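Local coordinates for protein galectin (Danio rerio, PDB 6E20) that binds beta-galactoside glycans as a galectin of zebrafish innate immunity and may recognise the envelope glycoprotein of a fish rhabdovirus, at residues S27-I32 with H44-F49. Sequence-based numbering, arbitrary orientation.
Sequences STNFAI and HMNPRF. With GAL (beta-D-galactopyranose), chain D; NDG (2-acetamido-2-deoxy-alpha-D-glucopyranose), chain C.
His-44 rests its CE1 against the methyl of Ala-31, 3.5 Å from CB, where two antiparallel strands of the galectin beta-sandwich pair as a hairpin beneath the bound sugar. A small residue suits this place, since the imidazole slants past it and NE2 shares a hydrogen bond with O4 of galactose; ND1 is held by Asn-33, and Trp-68 meets the ring. Met-45 and Ile-32 form a hydrogen-bonded pair, N to O both ways, and on the face turned from the sugar SD runs beside Ile-32 CD1 in the apolar interior. With CG anti to the backbone N (chi1 179°), the amide of Asn-46 is carried to strand 30-34, where ND2 donates to Phe-30 O at 2.7 Å, arriving from above that carbonyl's plane. With ND2 so engaged, OD1 faces the pocket. Pro-47 has no N-H to offer, but its O accepts from Phe-30 N at 3.1 Å, while CG packs off-centre over one face of the Phe-30 ring in a CH-pi contact, 4.2 Å from the centroid. The extended chain of Arg-48 carries the guanidinium to both sugars: NH1 and NH2 bond O3 of the N-acetylglucosamine, and NH2 also O4 of galactose. Asn-46 OD1, in the guanidinium plane and 2.7 Å from Arg-48 NE, helps with Asp-54 and the sugars to fix its rotation. Phe-49 suits its apolar neighbours with a large flat ring, CE2 4.2 Å from Phe-30 CE1 and Phe-77 edge-to-face; its N makes a weak 2.8 Å bond to Thr-28 O.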
loop_
_atom_site.group_PDB
_atom_site.type_symbol
_atom_site.label_atom_id
_atom_site.label_comp_id
_atom_site.label_asym_id
_atom_site.label_seq_id
_atom_site.Cartn_x
_atom_site.Cartn_y
_atom_site.Cartn_z
ATOM N N SER B 27 -15.502 -10.586 11.295
ATOM C CA SER B 27 -14.334 -11.372 10.814
ATOM C C SER B 27 -14.277 -12.758 11.471
ATOM O O SER B 27 -14.409 -12.856 12.701
ATOM C CB SER B 27 -13.056 -10.599 11.011
ATOM O OG SER B 27 -11.949 -11.302 10.462
ATOM N N THR B 28 -14.104 -13.816 10.667
ATOM C CA THR B 28 -13.818 -15.185 11.151
ATOM C C THR B 28 -12.309 -15.378 11.104
ATOM O O THR B 28 -11.783 -16.176 11.872
ATOM C CB THR B 28 -14.548 -16.271 10.337
ATOM O OG1 THR B 28 -13.995 -16.319 9.018
ATOM C CG2 THR B 28 -16.039 -16.040 10.272
ATOM N N ASN B 29 -11.658 -14.701 10.175
ATOM C CA ASN B 29 -10.209 -14.847 9.922
ATOM C C ASN B 29 -9.797 -13.836 8.853
ATOM O O ASN B 29 -10.702 -13.274 8.143
ATOM C CB ASN B 29 -9.863 -16.291 9.526
ATOM C CG ASN B 29 -10.176 -16.632 8.088
ATOM O OD1 ASN B 29 -11.346 -16.609 7.675
ATOM N ND2 ASN B 29 -9.130 -16.891 7.312
ATOM N N PHE B 30 -8.485 -13.663 8.680
ATOM C CA PHE B 30 -7.905 -12.843 7.588
ATOM C C PHE B 30 -6.481 -13.300 7.370
ATOM O O PHE B 30 -5.979 -14.011 8.242
ATOM C CB PHE B 30 -7.987 -11.339 7.877
ATOM C CG PHE B 30 -7.184 -10.839 9.049
ATOM C CD1 PHE B 30 -7.744 -10.761 10.317
ATOM C CD2 PHE B 30 -5.876 -10.394 8.883
ATOM C CE1 PHE B 30 -7.009 -10.278 11.394
ATOM C CE2 PHE B 30 -5.132 -9.925 9.960
ATOM C CZ PHE B 30 -5.709 -9.844 11.210
ATOM N N ALA B 31 -5.879 -12.936 6.245
ATOM C CA ALA B 31 -4.518 -13.406 5.902
ATOM C C ALA B 31 -3.750 -12.304 5.182
ATOM O O ALA B 31 -4.344 -11.581 4.349
ATOM C CB ALA B 31 -4.567 -14.680 5.085
ATOM N N ILE B 32 -2.471 -12.231 5.539
ATOM C CA ILE B 32 -1.381 -11.465 4.886
ATOM C C ILE B 32 -0.559 -12.486 4.120
ATOM O O ILE B 32 -0.112 -13.477 4.732
ATOM C CB ILE B 32 -0.513 -10.723 5.920
ATOM C CG1 ILE B 32 -1.337 -9.757 6.784
ATOM C CG2 ILE B 32 0.621 -10.026 5.213
ATOM C CD1 ILE B 32 -0.967 -9.778 8.249
ATOM N N HIS B 44 2.328 -16.867 4.439
ATOM C CA HIS B 44 0.869 -16.791 4.640
ATOM C C HIS B 44 0.632 -16.666 6.145
ATOM O O HIS B 44 0.902 -17.629 6.861
ATOM C CB HIS B 44 0.194 -18.016 4.038
ATOM C CG HIS B 44 -1.242 -18.179 4.403
ATOM N ND1 HIS B 44 -2.230 -17.532 3.712
ATOM C CD2 HIS B 44 -1.855 -18.955 5.332
ATOM C CE1 HIS B 44 -3.416 -17.903 4.186
ATOM N NE2 HIS B 44 -3.216 -18.767 5.216
ATOM N N MET B 45 0.179 -15.511 6.610
ATOM C CA MET B 45 -0.061 -15.319 8.065
ATOM C C MET B 45 -1.558 -15.116 8.260
ATOM O O MET B 45 -2.081 -14.129 7.719
ATOM C CB MET B 45 0.708 -14.126 8.619
ATOM C CG MET B 45 0.443 -13.922 10.091
ATOM S SD MET B 45 1.052 -12.341 10.618
ATOM C CE MET B 45 0.165 -12.167 12.169
ATOM N N ASN B 46 -2.188 -16.004 9.017
ATOM C CA ASN B 46 -3.657 -16.187 8.993
ATOM C C ASN B 46 -4.159 -16.195 10.430
ATOM O O ASN B 46 -4.362 -17.258 11.025
ATOM C CB ASN B 46 -3.993 -17.404 8.132
ATOM C CG ASN B 46 -5.470 -17.709 8.039
ATOM O OD1 ASN B 46 -5.843 -18.879 8.007
ATOM N ND2 ASN B 46 -6.295 -16.675 8.001
ATOM N N PRO B 47 -4.339 -15.000 11.045
ATOM C CA PRO B 47 -5.099 -14.888 12.291
ATOM C C PRO B 47 -6.537 -15.399 12.088
ATOM O O PRO B 47 -7.223 -14.923 11.201
ATOM C CB PRO B 47 -5.022 -13.398 12.622
ATOM C CG PRO B 47 -3.746 -12.932 11.931
ATOM C CD PRO B 47 -3.762 -13.708 10.628
ATOM N N ARG B 48 -6.918 -16.407 12.876
ATOM C CA ARG B 48 -8.246 -17.067 12.861
ATOM C C ARG B 48 -8.988 -16.762 14.169
ATOM O O ARG B 48 -8.599 -17.312 15.227
ATOM C CB ARG B 48 -8.034 -18.565 12.621
ATOM C CG ARG B 48 -7.401 -18.883 11.266
ATOM C CD ARG B 48 -7.144 -20.376 11.116
ATOM N NE ARG B 48 -6.520 -20.707 9.837
ATOM C CZ ARG B 48 -6.266 -21.942 9.416
ATOM N NH1 ARG B 48 -6.567 -22.989 10.162
ATOM N NH2 ARG B 48 -5.719 -22.137 8.240
ATOM N N PHE B 49 -10.044 -15.946 14.096
ATOM C CA PHE B 49 -11.006 -15.764 15.210
ATOM C C PHE B 49 -11.689 -17.112 15.423
ATOM O O PHE B 49 -11.681 -17.663 16.558
ATOM C CB PHE B 49 -12.019 -14.656 14.899
ATOM C CG PHE B 49 -11.381 -13.297 14.800
ATOM C CD1 PHE B 49 -11.009 -12.621 15.955
ATOM C CD2 PHE B 49 -11.057 -12.747 13.566
ATOM C CE1 PHE B 49 -10.361 -11.398 15.879
ATOM C CE2 PHE B 49 -10.439 -11.513 13.488
ATOM C CZ PHE B 49 -10.069 -10.847 14.650
HETATM C C1 GAL D . -5.864 -24.222 5.282
HETATM C C2 GAL D . -6.748 -23.071 4.870
HETATM C C3 GAL D . -5.993 -22.154 3.914
HETATM C C4 GAL D . -4.667 -21.731 4.549
HETATM C C5 GAL D . -3.873 -22.997 4.937
HETATM C C6 GAL D . -2.532 -22.703 5.653
HETATM O O2 GAL D . -7.882 -23.646 4.216
HETATM O O3 GAL D . -6.774 -21.020 3.625
HETATM O O4 GAL D . -5.015 -20.941 5.686
HETATM O O5 GAL D . -4.651 -23.791 5.830
HETATM O O6 GAL D . -1.942 -23.910 6.170
HETATM C C1 NDG C . -6.193 -28.730 8.004
HETATM C C2 NDG C . -5.744 -27.449 8.790
HETATM C C3 NDG C . -6.221 -26.171 8.184
HETATM C C4 NDG C . -6.032 -26.169 6.675
HETATM C C5 NDG C . -6.803 -27.355 6.092
HETATM C C6 NDG C . -6.800 -27.377 4.551
HETATM C C7 NDG C . -5.518 -28.062 11.000
HETATM C C8 NDG C . -5.114 -28.338 12.428
HETATM O O5 NDG C . -6.228 -28.571 6.581
HETATM O O3 NDG C . -5.449 -25.193 8.872
HETATM O O4 NDG C . -6.614 -24.952 6.241
HETATM O O6 NDG C . -5.440 -27.331 4.085
HETATM O O7 NDG C . -5.304 -28.661 10.118
HETATM N N2 NDG C . -6.115 -27.216 10.217
HETATM O O1 NDG C . -7.452 -29.187 8.457
#